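PDB 3B4Q: uncharacterized protein from Corynebacterium diphtheriae NCTC 13129, which is of unknown function but contains a small all-helical domain of the family found at the C-terminus of resuscitation-promoting factor Rpf1. Local coordinates for residues 65-68 and 69-72; 79-82 and 83-87; 47-50 and 51-55; 29-32 and 33-37. All blocks are in the same frame, centred on the assembly; numbering follows the deposited sequence. Where two conformers were deposited one is given.

Contact 1: residues 65-68 and 69-72; sequences QIEA and FYQA
Glu67 and Gln71 stand one turn apart on helix 64-72, where they form an i to i+4 side-chain bridge. Gln71 NE2 donates to Glu67 OE2 over 2.9 Å, and the bond is almost straight at the hydrogen (172°). The acceptor lies in the plane of the Gln71 amide, but the donor reaches the carboxylate from well above its plane. Glu67 arrives there by folding at chi2 (75°), which swings its carboxylate along the helix toward Gln71; Gln71 bends at its own chi2 to meet it. The other end of the Gln71 amide, OE1, accepts a hydrogen bond from Arg74, so both ends are gripped and the rotation of the group is fixed.

Round the helix, the pair Gln65 and Phe69 works through carbon. The two side chains run alongside each other in the same direction, with Gln65 CG resting 3.5 Å from Phe69 CE2. The amide carbon CD of the extended glutamine lies 3.6 Å from the same Phe69 CE2, with amide and ring planes 49° apart. Phe69 CD2 also comes within 3.4 Å of Gln65 O. That carbonyl oxygen accepts the backbone hydrogen of Phe69 N at 2.9 Å, one of four successive i+4 bonds closed by residues 69 to 72.

Ile66 and Tyr70 take the inner side: Ile66 packs on Tyr48 and Ile51, while the Tyr70 ring stacks on Tyr48 and its hydroxyl bonds to Asp45. The Phe69 ring reaches Ala83 of helix 77-83 and Asn84. Polar side chains bridging the outside and bulky ones turned inward are the marks of an amphipathic surface helix.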
ATOM      1  N   GLN A  65      11.132   9.329   5.891  1.00 21.16           N
ATOM      2  CA  GLN A  65      10.545   8.328   6.768  1.00 20.72           C
ATOM      3  C   GLN A  65       9.682   7.372   5.948  1.00 19.54           C
ATOM      4  O   GLN A  65       9.658   6.172   6.228  1.00 18.78           O
ATOM      5  CB  GLN A  65       9.654   8.950   7.825  1.00 21.58           C
ATOM      6  CG  GLN A  65       9.228   7.910   8.849  1.00 25.02           C
ATOM      7  CD  GLN A  65       8.301   8.467   9.908  1.00 29.51           C
ATOM      8  OE1 GLN A  65       7.112   8.729   9.660  1.00 31.10           O
ATOM      9  NE2 GLN A  65       8.829   8.614  11.111  1.00 32.26           N
ATOM     10  N   ILE A  66       8.949   7.908   4.972  1.00 18.74           N
ATOM     11  CA  ILE A  66       8.073   7.032   4.173  1.00 18.44           C
ATOM     12  C   ILE A  66       8.886   6.052   3.315  1.00 17.76           C
ATOM     13  O   ILE A  66       8.568   4.836   3.249  1.00 18.00           O
ATOM     14  CB  ILE A  66       7.061   7.813   3.338  1.00 19.15           C
ATOM     15  CG1 ILE A  66       6.244   8.730   4.244  1.00 19.63           C
ATOM     16  CG2 ILE A  66       6.093   6.836   2.612  1.00 19.49           C
ATOM     17  CD1 ILE A  66       5.306   9.631   3.488  1.00 20.18           C
ATOM     18  N   GLU A  67       9.943   6.562   2.685  1.00 15.89           N
ATOM     19  CA  GLU A  67      10.884   5.717   1.962  1.00 16.38           C
ATOM     20  C   GLU A  67      11.455   4.638   2.870  1.00 14.57           C
ATOM     21  O   GLU A  67      11.603   3.485   2.471  1.00 14.15           O
ATOM     22  CB  GLU A  67      12.023   6.565   1.341  1.00 18.12           C
ATOM     23  CG  GLU A  67      13.221   5.749   0.852  1.00 23.88           C
ATOM     24  CD  GLU A  67      12.956   5.019  -0.450  1.00 32.70           C
ATOM     25  OE1 GLU A  67      11.947   5.346  -1.114  1.00 35.47           O
ATOM     26  OE2 GLU A  67      13.759   4.115  -0.822  1.00 36.45           O
ATOM     27  N   ALA A  68      11.781   5.016   4.100  1.00 13.32           N
ATOM     28  CA  ALA A  68      12.398   4.055   5.014  1.00 14.21           C
ATOM     29  C   ALA A  68      11.421   2.957   5.371  1.00 14.28           C
ATOM     30  O   ALA A  68      11.774   1.777   5.367  1.00 16.09           O
ATOM     31  CB  ALA A  68      12.881   4.741   6.267  1.00 15.50           C
ATOM     32  N   PHE A  69      10.177   3.351   5.655  1.00 14.83           N
ATOM     33  CA  PHE A  69       9.160   2.327   5.954  1.00 14.77           C
ATOM     34  C   PHE A  69       8.810   1.401   4.760  1.00 14.50           C
ATOM     35  O   PHE A  69       8.458   0.233   4.927  1.00 14.17           O
ATOM     36  CB  PHE A  69       7.937   2.951   6.567  1.00 17.09           C
ATOM     37  CG  PHE A  69       8.115   3.328   8.027  1.00 18.39           C
ATOM     38  CD1 PHE A  69       8.704   2.433   8.935  1.00 19.16           C
ATOM     39  CD2 PHE A  69       7.688   4.568   8.499  1.00 19.12           C
ATOM     40  CE1 PHE A  69       8.858   2.768  10.308  1.00 23.10           C
ATOM     41  CE2 PHE A  69       7.837   4.909   9.845  1.00 22.61           C
ATOM     42  CZ  PHE A  69       8.435   4.011  10.750  1.00 21.05           C
ATOM     43  N   TYR A  70       8.927   1.931   3.550  1.00 13.57           N
ATOM     44  CA  TYR A  70       8.819   1.101   2.356  1.00 13.48           C
ATOM     45  C   TYR A  70       9.938   0.062   2.360  1.00 13.55           C
ATOM     46  O   TYR A  70       9.691  -1.126   2.211  1.00 12.61           O
ATOM     47  CB  TYR A  70       8.881   1.993   1.113  1.00 15.04           C
ATOM     48  CG  TYR A  70       8.956   1.264  -0.210  1.00 15.95           C
ATOM     49  CD1 TYR A  70       7.898   0.480  -0.672  1.00 16.21           C
ATOM     50  CD2 TYR A  70      10.076   1.409  -1.033  1.00 17.19           C
ATOM     51  CE1 TYR A  70       7.986  -0.177  -1.906  1.00 16.44           C
ATOM     52  CE2 TYR A  70      10.150   0.794  -2.260  1.00 19.09           C
ATOM     53  CZ  TYR A  70       9.117  -0.005  -2.695  1.00 19.05           C
ATOM     54  OH  TYR A  70       9.180  -0.643  -3.924  1.00 22.11           O
ATOM     55  N   GLN A  71      11.176   0.516   2.546  1.00 14.01           N
ATOM     56  CA  GLN A  71      12.305  -0.433   2.480  1.00 15.28           C
ATOM     57  C   GLN A  71      12.267  -1.437   3.638  1.00 14.80           C
ATOM     58  O   GLN A  71      12.727  -2.582   3.508  1.00 15.87           O
ATOM     59  CB  GLN A  71      13.650   0.293   2.429  1.00 16.40           C
ATOM     60  CG  GLN A  71      13.781   1.194   1.195  1.00 19.85           C
ATOM     61  CD  GLN A  71      13.840   0.452  -0.156  1.00 24.35           C
ATOM     62  OE1 GLN A  71      13.940  -0.782  -0.218  1.00 26.19           O
ATOM     63  NE2 GLN A  71      13.785   1.222  -1.248  1.00 26.28           N
ATOM     64  N   ALA A  72      11.708  -1.011   4.760  1.00 13.50           N
ATOM     65  CA  ALA A  72      11.619  -1.905   5.905  1.00 15.65           C
ATOM     66  C   ALA A  72      10.463  -2.894   5.811  1.00 15.17           C
ATOM     67  O   ALA A  72      10.353  -3.778   6.642  1.00 16.48           O
ATOM     68  CB  ALA A  72      11.552  -1.113   7.197  1.00 14.97           C
TER

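Contact 2: residues 79-82 and 83-87; sequences GFYM and ANRGA. With SO4 (sulfate ion), chain C.
Residues Gly79 and Ala83 close one of the last regular turns of helix 77-83, Ala83 N bonding to Gly79 O at 2.9 Å. Asn84 N still reaches Phe80 O, but Asn84 leaves helical geometry, and Arg85 N finds Met82 O through a weak bond of 3.3 Å.

Water completes the polar set. Met82 O accepts from two waters; one in turn accepts from Arg85 NE, the other from Gly86 N, so a carbonyl at the break is linked to the start of the next helix.

Arg85 binds a sulfate, probably from the crystallisation liquor, by two hydrogen bonds. NH1 at 2.7 Å and NH2 at 2.9 Å both donate to sulfate O4, which lies at the guanidinium edge, in its plane.

In the packing, Arg85 suits its place by having both methylenes and a charged end: with CG turned from its backbone N (chi1 -162°), it lays CD 3.7 Å from Tyr81 CE2. The side chain of Met82, a selenomethionine, runs alongside, with SE 4.0 Å from Arg85 NE. Asn84 OD1 is 3.2 Å from Phe80 CE1, amide and ring planes 74° apart.

Phe80 and Tyr81 face Leu47 of helix 39-56, while Ala83 and Asn84 meet Phe69 of helix 64-72, placing the turn between those two helices.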
ATOM      1  N   GLY A  79       2.372  -4.548   7.665  1.00 12.79           N
ATOM      2  CA  GLY A  79       3.418  -3.775   8.337  1.00 12.40           C
ATOM      3  C   GLY A  79       3.642  -2.440   7.650  1.00 12.12           C
ATOM      4  O   GLY A  79       3.801  -1.390   8.308  1.00 12.80           O
ATOM      5  N   PHE A  80       3.644  -2.465   6.316  1.00 12.38           N
ATOM      6  CA  PHE A  80       3.873  -1.229   5.551  1.00 11.75           C
ATOM      7  C   PHE A  80       2.746  -0.225   5.773  1.00 11.93           C
ATOM      8  O   PHE A  80       2.986   0.964   6.013  1.00 12.49           O
ATOM      9  CB  PHE A  80       3.971  -1.574   4.062  1.00 12.48           C
ATOM     10  CG  PHE A  80       4.049  -0.360   3.164  1.00 11.90           C
ATOM     11  CD1 PHE A  80       5.208   0.397   3.086  1.00 13.46           C
ATOM     12  CD2 PHE A  80       2.926   0.044   2.414  1.00 13.88           C
ATOM     13  CE1 PHE A  80       5.284   1.529   2.272  1.00 14.49           C
ATOM     14  CE2 PHE A  80       3.004   1.178   1.597  1.00 15.18           C
ATOM     15  CZ  PHE A  80       4.202   1.918   1.527  1.00 13.88           C
ATOM     16  N   TYR A  81       1.524  -0.711   5.696  1.00 11.24           N
ATOM     17  CA  TYR A  81       0.370   0.166   5.858  1.00 10.43           C
ATOM     18  C   TYR A  81       0.335   0.734   7.275  1.00 10.59           C
ATOM     19  O   TYR A  81       0.154   1.946   7.456  1.00 10.99           O
ATOM     20  CB  TYR A  81      -0.903  -0.596   5.570  1.00 10.99           C
ATOM     21  CG  TYR A  81      -2.145   0.260   5.764  1.00  9.87           C
ATOM     22  CD1 TYR A  81      -2.392   1.382   4.933  1.00 11.58           C
ATOM     23  CD2 TYR A  81      -3.049  -0.010   6.791  1.00 10.94           C
ATOM     24  CE1 TYR A  81      -3.524   2.197   5.140  1.00 11.59           C
ATOM     25  CE2 TYR A  81      -4.172   0.786   7.003  1.00  9.89           C
ATOM     26  CZ  TYR A  81      -4.427   1.877   6.161  1.00  9.47           C
ATOM     27  OH  TYR A  81      -5.563   2.689   6.373  1.00 12.87           O
HETATM   28  N   MSE A  82       0.550  -0.114   8.271  1.00 10.87           N
HETATM   29  CA  MSE A  82       0.486   0.369   9.654  1.00 11.81           C
HETATM   30  C   MSE A  82       1.599   1.400   9.928  1.00 12.19           C
HETATM   31  O   MSE A  82       1.356   2.448  10.576  1.00 13.46           O
HETATM   32  CB  MSE A  82       0.470  -0.793  10.669  1.00 12.25           C
HETATM   33  CG  MSE A  82      -0.792  -1.671  10.552  1.00 14.09           C
HETATM   34 SE   MSE A  82      -2.481  -0.672  10.797  0.70 17.77          SE
HETATM   35  CE  MSE A  82      -2.383  -0.390  12.720  1.00 20.58           C
ATOM     36  N   ALA A  83       2.783   1.144   9.389  1.00 12.13           N
ATOM     37  CA  ALA A  83       3.899   2.046   9.609  1.00 13.96           C
ATOM     38  C   ALA A  83       3.611   3.423   8.986  1.00 14.12           C
ATOM     39  O   ALA A  83       4.001   4.495   9.539  1.00 15.33           O
ATOM     40  CB  ALA A  83       5.132   1.443   8.985  1.00 13.75           C
ATOM     41  N   ASN A  84       2.958   3.422   7.828  1.00 13.83           N
ATOM     42  CA  ASN A  84       2.733   4.697   7.093  1.00 14.15           C
ATOM     43  C   ASN A  84       1.309   5.228   7.243  1.00 13.15           C
ATOM     44  O   ASN A  84       0.891   6.143   6.514  1.00 12.46           O
ATOM     45  CB  ASN A  84       3.097   4.524   5.627  1.00 15.57           C
ATOM     46  CG  ASN A  84       4.615   4.472   5.400  1.00 19.73           C
ATOM     47  OD1 ASN A  84       5.125   3.540   4.748  1.00 26.16           O
ATOM     48  ND2 ASN A  84       5.335   5.408   5.996  1.00 16.73           N
ATOM     49  N   ARG A  85       0.569   4.674   8.209  1.00 11.88           N
ATOM     50  CA  ARG A  85      -0.846   5.013   8.317  1.00 11.98           C
ATOM     51  C   ARG A  85      -1.048   6.483   8.654  1.00 11.03           C
ATOM     52  O   ARG A  85      -1.963   7.130   8.116  1.00 12.32           O
ATOM     53  CB  ARG A  85      -1.585   4.116   9.317  1.00 12.73           C
ATOM     54  CG  ARG A  85      -3.088   4.171   9.121  1.00 12.26           C
ATOM     55  CD  ARG A  85      -3.784   3.084   9.916  1.00 13.23           C
ATOM     56  NE  ARG A  85      -3.511   3.174  11.347  1.00 13.92           N
ATOM     57  CZ  ARG A  85      -4.181   3.955  12.193  1.00 13.04           C
ATOM     58  NH1 ARG A  85      -5.181   4.713  11.777  1.00 14.82           N
ATOM     59  NH2 ARG A  85      -3.851   3.948  13.485  1.00 15.88           N
ATOM     60  N   GLY A  86      -0.206   7.015   9.543  1.00 11.88           N
ATOM     61  CA  GLY A  86      -0.348   8.437   9.891  1.00 11.59           C
ATOM     62  C   GLY A  86      -0.037   9.306   8.658  1.00 12.26           C
ATOM     63  O   GLY A  86      -0.707  10.327   8.401  1.00 12.64           O
ATOM     64  N   ALA A  87       1.017   8.945   7.923  1.00 12.73           N
ATOM     65  CA  ALA A  87       1.351   9.654   6.677  1.00 13.29           C
ATOM     66  C   ALA A  87       0.182   9.636   5.686  1.00 13.90           C
ATOM     67  O   ALA A  87      -0.173  10.628   5.074  1.00 14.15           O
ATOM     68  CB  ALA A  87       2.554   9.012   6.046  1.00 14.11           C
TER
HETATM   69  S   SO4 C   1      -5.203   7.420  14.839  1.00 27.38           S
HETATM   70  O1  SO4 C   1      -3.924   7.215  15.509  1.00 32.51           O
HETATM   71  O2  SO4 C   1      -5.340   8.744  14.248  1.00 30.16           O
HETATM   72  O3  SO4 C   1      -6.198   7.335  15.914  1.00 32.99           O
HETATM   73  O4  SO4 C   1      -5.476   6.362  13.877  1.00 32.10           O
HETATM   74  O   HOH W   1      -0.733   2.763  12.379  1.00 18.34           O
HETATM   75  O   HOH W   2       1.544   5.474  11.416  1.00 27.86           O

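Contact 3: residues 47-50 and 51-55; sequences LYNA and IKVRL
Lys52 lies across Tyr48, one turn back on helix 39-56, and its aliphatic chain carries the contact with that ring. CB starts beside the backbone, 3.4 Å from Asn49 O. CG, placed beside its own backbone N by chi1 of -69°, is 3.5 Å from Tyr48 O and stands over one face of the tyrosine ring, displaced toward the rim. CD carries on across that face: it lies 4.3 Å from the centroid of the Tyr48 ring and 30° off the normal, an off-centre CH-pi contact. A bend at chi3 carries CE along the ring to CE2, and the extended last torsion leaves NZ 3.4 Å from Tyr48 CE2. There it donates to a water at 3.0 Å from NZ, and the same water donates to Asn49 OD1 at 2.6 Å. Lysine suits this place because its methylenes can lie on an aromatic ring while the ammonium group is still hydrated.

Along the backbone, residues 51 to 54 each bond to the carbonyl four residues earlier; Lys52 N to Tyr48 O, at 3.0 Å, holds together the very residues whose side chains meet. Asn49 also lays its ND2 against Val53 CG2. On the buried side the contact is apolar, with Leu47 CG and Ile51 CD1 at 4.3 Å.

That side faces the other helices. Leu47 meets Phe80 and Tyr81 of helix 77-83, and Ile51 reaches Ile88 and Ile91 of helix 85-91. Ala50 lies on Ala24 of helix 19-35, its small methyl allowing close approach, and the Tyr48 ring stacks with Tyr70 of helix 64-72.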
ATOM      1  N   LEU A  47       0.837   1.049  -3.375  1.00 11.26           N
ATOM      2  CA  LEU A  47       0.485   2.057  -2.395  1.00 12.10           C
ATOM      3  C   LEU A  47       1.642   3.071  -2.216  1.00 12.29           C
ATOM      4  O   LEU A  47       1.421   4.296  -2.119  1.00 12.43           O
ATOM      5  CB  LEU A  47       0.119   1.386  -1.074  1.00 11.58           C
ATOM      6  CG  LEU A  47      -0.302   2.309   0.087  1.00 12.64           C
ATOM      7  CD1 LEU A  47      -1.362   3.337  -0.432  1.00 12.85           C
ATOM      8  CD2 LEU A  47      -0.783   1.491   1.223  1.00 13.79           C
ATOM      9  N   TYR A  48       2.879   2.579  -2.191  1.00 12.69           N
ATOM     10  CA  TYR A  48       3.999   3.488  -2.111  1.00 13.85           C
ATOM     11  C   TYR A  48       3.948   4.454  -3.313  1.00 14.72           C
ATOM     12  O   TYR A  48       4.127   5.676  -3.186  1.00 14.05           O
ATOM     13  CB  TYR A  48       5.304   2.700  -2.093  1.00 15.36           C
ATOM     14  CG  TYR A  48       6.541   3.567  -1.982  1.00 18.55           C
ATOM     15  CD1 TYR A  48       6.682   4.436  -0.910  1.00 19.10           C
ATOM     16  CD2 TYR A  48       7.547   3.515  -2.929  1.00 21.29           C
ATOM     17  CE1 TYR A  48       7.789   5.239  -0.753  1.00 22.27           C
ATOM     18  CE2 TYR A  48       8.690   4.330  -2.783  1.00 21.04           C
ATOM     19  CZ  TYR A  48       8.772   5.187  -1.686  1.00 20.07           C
ATOM     20  OH  TYR A  48       9.845   6.014  -1.478  1.00 23.67           O
ATOM     21  N   ASN A  49       3.663   3.912  -4.492  1.00 14.47           N
ATOM     22  CA  ASN A  49       3.616   4.792  -5.637  1.00 16.35           C
ATOM     23  C   ASN A  49       2.493   5.802  -5.522  1.00 16.13           C
ATOM     24  O   ASN A  49       2.696   6.965  -5.868  1.00 17.94           O
ATOM     25  CB  ASN A  49       3.502   4.013  -6.942  1.00 17.50           C
ATOM     26  CG  ASN A  49       3.706   4.908  -8.148  1.00 21.53           C
ATOM     27  OD1 ASN A  49       4.766   5.516  -8.323  1.00 23.90           O
ATOM     28  ND2 ASN A  49       2.667   5.025  -8.961  1.00 26.00           N
ATOM     29  N   ALA A  50       1.334   5.384  -4.995  1.00 14.21           N
ATOM     30  CA  ALA A  50       0.198   6.299  -4.853  1.00 15.69           C
ATOM     31  C   ALA A  50       0.548   7.472  -3.935  1.00 15.77           C
ATOM     32  O   ALA A  50       0.164   8.622  -4.179  1.00 17.11           O
ATOM     33  CB  ALA A  50      -1.030   5.552  -4.282  1.00 15.28           C
ATOM     34  N   ILE A  51       1.272   7.173  -2.867  1.00 14.92           N
ATOM     35  CA  ILE A  51       1.732   8.212  -1.938  1.00 16.39           C
ATOM     36  C   ILE A  51       2.640   9.194  -2.688  1.00 18.33           C
ATOM     37  O   ILE A  51       2.495  10.414  -2.553  1.00 19.14           O
ATOM     38  CB  ILE A  51       2.478   7.604  -0.755  1.00 15.38           C
ATOM     39  CG1 ILE A  51       1.495   6.746   0.081  1.00 14.99           C
ATOM     40  CG2 ILE A  51       3.183   8.735   0.067  1.00 17.89           C
ATOM     41  CD1 ILE A  51       2.153   5.750   1.068  1.00 17.28           C
ATOM     42  N   LYS A  52       3.570   8.655  -3.472  1.00 20.59           N
ATOM     43  CA  LYS A  52       4.465   9.505  -4.278  1.00 24.90           C
ATOM     44  C   LYS A  52       3.702  10.401  -5.262  1.00 25.07           C
ATOM     45  O   LYS A  52       3.989  11.608  -5.358  1.00 25.91           O
ATOM     46  CB  LYS A  52       5.528   8.651  -4.994  1.00 23.64           C
ATOM     47  CG  LYS A  52       6.534   8.047  -4.012  1.00 27.57           C
ATOM     48  CD  LYS A  52       7.849   7.565  -4.674  1.00 27.99           C
ATOM     49  CE  LYS A  52       7.566   6.466  -5.686  1.00 34.35           C
ATOM     50  NZ  LYS A  52       8.742   5.595  -5.963  1.00 35.19           N
ATOM     51  N   VAL A  53       2.716   9.833  -5.955  1.00 26.47           N
ATOM     52  CA  VAL A  53       1.874  10.564  -6.917  1.00 28.48           C
ATOM     53  C   VAL A  53       1.129  11.717  -6.231  1.00 29.10           C
ATOM     54  O   VAL A  53       1.086  12.852  -6.745  1.00 29.12           O
ATOM     55  CB  VAL A  53       0.918   9.585  -7.692  1.00 29.01           C
ATOM     56  CG1 VAL A  53      -0.189  10.322  -8.456  1.00 29.54           C
ATOM     57  CG2 VAL A  53       1.740   8.723  -8.678  1.00 29.64           C
ATOM     58  N   ARG A  54       0.586  11.446  -5.049  1.00 29.31           N
ATOM     59  CA  ARG A  54      -0.162  12.438  -4.290  0.50 29.86           C
ATOM     60  C   ARG A  54       0.744  13.584  -3.821  1.00 30.68           C
ATOM     61  O   ARG A  54       0.343  14.762  -3.807  1.00 31.63           O
ATOM     62  CB  ARG A  54      -0.843  11.735  -3.115  0.50 29.61           C
ATOM     63  CG  ARG A  54      -1.628  12.624  -2.217  0.50 28.33           C
ATOM     64  CD  ARG A  54      -3.033  12.802  -2.665  0.50 25.72           C
ATOM     65  NE  ARG A  54      -3.677  13.708  -1.735  0.50 23.86           N
ATOM     66  CZ  ARG A  54      -4.195  14.877  -2.055  0.50 23.52           C
ATOM     67  NH1 ARG A  54      -4.184  15.290  -3.311  0.50 23.72           N
ATOM     68  NH2 ARG A  54      -4.746  15.619  -1.109  0.50 22.64           N
ATOM     69  N   LEU A  55       1.979  13.243  -3.458  1.00 31.70           N
ATOM     70  CA  LEU A  55       2.969  14.235  -3.001  1.00 33.55           C
ATOM     71  C   LEU A  55       3.599  15.051  -4.124  1.00 35.24           C
ATOM     72  O   LEU A  55       3.938  16.226  -3.924  1.00 36.25           O
ATOM     73  CB  LEU A  55       4.080  13.568  -2.200  1.00 33.44           C
ATOM     74  CG  LEU A  55       3.711  13.132  -0.788  1.00 32.78           C
ATOM     75  CD1 LEU A  55       4.765  12.216  -0.271  1.00 32.71           C
ATOM     76  CD2 LEU A  55       3.531  14.342   0.122  1.00 33.00           C
TER
HETATM   77  O   HOH W   3       6.716   4.042  -7.475  1.00 37.62           O

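Contact 4: residues 29-32 and 33-37; sequences QEYA and AQAGL
Tyr31 and Ala35 meet by a CH-pi contact in the last turn of helix 19-35. The methyl CB of Ala35 sits over one face of the Tyr31 ring, 3.9 Å from its centroid and 28° off the normal. The ring is laid down along the helix because chi1 of -179° turns CG away from the backbone N. Leu37 adds a second apolar touch, its CD1 lying 3.6 Å from Tyr31 CE2.

Backbone bonds finish the helix. Ala35 N donates to Tyr31 O at 2.8 Å, and Ala33 and Gln34 make the usual i+4 bonds. The pattern then changes: Leu37 N reaches back five residues to Ala32 O at 3.0 Å, in the carbonyl plane and on a lone pair. Gly36, with positive phi, makes the reversal, a conformation that glycine adopts easily. This glycine and the six-to-one bond resemble a Schellman C-cap.

Ala32, whose small methyl touches Thr39 and Leu42 of helix 39-56, is the buried member. The chemistry implies a helix end fastened by two means: the carbonyl of Ala32, in the last turn, is satisfied by a residue beyond the helix, and an apolar tyrosine-leucine touch spans the same turn.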
ATOM      1  N   GLN A  29      -3.966  -6.097  -6.170  1.00 12.68           N
ATOM      2  CA  GLN A  29      -4.407  -7.411  -5.760  1.00 14.50           C
ATOM      3  C   GLN A  29      -5.012  -8.150  -6.942  1.00 15.20           C
ATOM      4  O   GLN A  29      -4.737  -9.336  -7.120  1.00 16.87           O
ATOM      5  CB  GLN A  29      -5.379  -7.257  -4.578  1.00 14.50           C
ATOM      6  CG  GLN A  29      -5.827  -8.542  -3.959  1.00 17.00           C
ATOM      7  CD  GLN A  29      -6.448  -8.324  -2.589  1.00 17.10           C
ATOM      8  OE1 GLN A  29      -5.905  -7.604  -1.734  1.00 15.12           O
ATOM      9  NE2 GLN A  29      -7.565  -9.002  -2.349  1.00 18.20           N
ATOM     10  N   GLU A  30      -5.746  -7.435  -7.800  1.00 15.86           N
ATOM     11  CA  GLU A  30      -6.395  -8.011  -8.991  0.50 17.51           C
ATOM     12  C   GLU A  30      -5.318  -8.507  -9.958  1.00 16.94           C
ATOM     13  O   GLU A  30      -5.358  -9.682 -10.437  1.00 17.39           O
ATOM     14  CB  GLU A  30      -7.243  -6.943  -9.709  0.50 17.20           C
ATOM     15  CG  GLU A  30      -8.547  -6.507  -8.985  0.50 19.56           C
ATOM     16  CD  GLU A  30      -9.268  -5.312  -9.655  0.50 19.78           C
ATOM     17  OE1 GLU A  30      -8.655  -4.518 -10.446  0.50 24.92           O
ATOM     18  OE2 GLU A  30     -10.477  -5.171  -9.383  0.50 22.76           O
ATOM     19  N   TYR A  31      -4.376  -7.602 -10.262  1.00 15.25           N
ATOM     20  CA  TYR A  31      -3.298  -7.939 -11.233  1.00 15.70           C
ATOM     21  C   TYR A  31      -2.406  -9.078 -10.723  1.00 15.78           C
ATOM     22  O   TYR A  31      -2.052 -10.040 -11.462  1.00 15.90           O
ATOM     23  CB  TYR A  31      -2.474  -6.701 -11.625  1.00 14.57           C
ATOM     24  CG  TYR A  31      -1.411  -7.093 -12.618  1.00 15.10           C
ATOM     25  CD1 TYR A  31      -1.768  -7.561 -13.875  1.00 15.62           C
ATOM     26  CD2 TYR A  31      -0.067  -7.124 -12.260  1.00 15.35           C
ATOM     27  CE1 TYR A  31      -0.784  -7.971 -14.809  1.00 15.24           C
ATOM     28  CE2 TYR A  31       0.919  -7.530 -13.189  1.00 15.69           C
ATOM     29  CZ  TYR A  31       0.539  -7.933 -14.444  1.00 15.86           C
ATOM     30  OH  TYR A  31       1.479  -8.393 -15.338  1.00 17.55           O
ATOM     31  N   ALA A  32      -2.047  -9.021  -9.450  1.00 15.34           N
ATOM     32  CA  ALA A  32      -1.202 -10.081  -8.860  1.00 17.24           C
ATOM     33  C   ALA A  32      -1.844 -11.459  -9.003  1.00 19.73           C
ATOM     34  O   ALA A  32      -1.148 -12.464  -9.276  1.00 19.30           O
ATOM     35  CB  ALA A  32      -0.939  -9.796  -7.370  1.00 17.65           C
ATOM     36  N   ALA A  33      -3.167 -11.514  -8.823  1.00 21.32           N
ATOM     37  CA  ALA A  33      -3.865 -12.788  -8.971  1.00 23.69           C
ATOM     38  C   ALA A  33      -3.820 -13.274 -10.419  1.00 24.76           C
ATOM     39  O   ALA A  33      -3.580 -14.470 -10.654  1.00 25.81           O
ATOM     40  CB  ALA A  33      -5.289 -12.695  -8.474  1.00 24.00           C
ATOM     41  N   GLN A  34      -4.023 -12.360 -11.370  1.00 24.88           N
ATOM     42  CA  GLN A  34      -4.048 -12.661 -12.808  0.50 25.71           C
ATOM     43  C   GLN A  34      -2.678 -13.140 -13.314  1.00 25.71           C
ATOM     44  O   GLN A  34      -2.570 -14.146 -14.062  1.00 25.94           O
ATOM     45  CB  GLN A  34      -4.484 -11.410 -13.598  0.50 25.73           C
ATOM     46  CG  GLN A  34      -5.953 -10.971 -13.399  0.50 26.20           C
ATOM     47  CD  GLN A  34      -6.248  -9.555 -13.924  0.50 26.35           C
ATOM     48  OE1 GLN A  34      -7.407  -9.189 -14.198  0.50 29.07           O
ATOM     49  NE2 GLN A  34      -5.204  -8.752 -14.052  0.50 25.06           N
ATOM     50  N   ALA A  35      -1.636 -12.409 -12.918  1.00 24.60           N
ATOM     51  CA  ALA A  35      -0.285 -12.642 -13.408  1.00 23.84           C
ATOM     52  C   ALA A  35       0.579 -13.587 -12.564  1.00 23.68           C
ATOM     53  O   ALA A  35       1.715 -13.896 -12.956  1.00 24.13           O
ATOM     54  CB  ALA A  35       0.453 -11.300 -13.643  1.00 23.41           C
ATOM     55  N   GLY A  36       0.070 -14.038 -11.417  1.00 23.18           N
ATOM     56  CA  GLY A  36       0.840 -14.927 -10.541  1.00 23.93           C
ATOM     57  C   GLY A  36       1.989 -14.286  -9.790  1.00 23.93           C
ATOM     58  O   GLY A  36       3.008 -14.931  -9.484  1.00 24.96           O
ATOM     59  N   LEU A  37       1.820 -13.008  -9.477  1.00 22.39           N
ATOM     60  CA  LEU A  37       2.832 -12.283  -8.756  1.00 21.93           C
ATOM     61  C   LEU A  37       2.464 -12.258  -7.268  1.00 20.94           C
ATOM     62  O   LEU A  37       1.351 -12.652  -6.869  1.00 21.06           O
ATOM     63  CB  LEU A  37       3.016 -10.872  -9.333  1.00 21.54           C
ATOM     64  CG  LEU A  37       3.178 -10.832 -10.869  1.00 24.29           C
ATOM     65  CD1 LEU A  37       3.448  -9.414 -11.380  1.00 27.36           C
ATOM     66  CD2 LEU A  37       4.286 -11.763 -11.303  1.00 24.42           C
TER

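All four contacts are local pairings along helices or at their ends, but their surroundings differ. Contact 3 and contact 2 are partly buried, each centred about 9 Å from the centre of the chain; contact 1 and contact 4 lie at the surface. Contacts 1, 2 and 3 touch one another, so helices 39-56, 64-72 and 77-83 share one packed cluster of aromatic and aliphatic side chains. Contact 4 does not touch the others, nearest atoms about 9 Å from contact 3, though it too packs on helix 39-56. Chemistry follows place: contact 1 has a direct side-chain hydrogen bond, contact 2 uses waters at a helix break and a sulfate, contact 3 one water between two side chains, and contact 4 backbone capping with a little apolar cover.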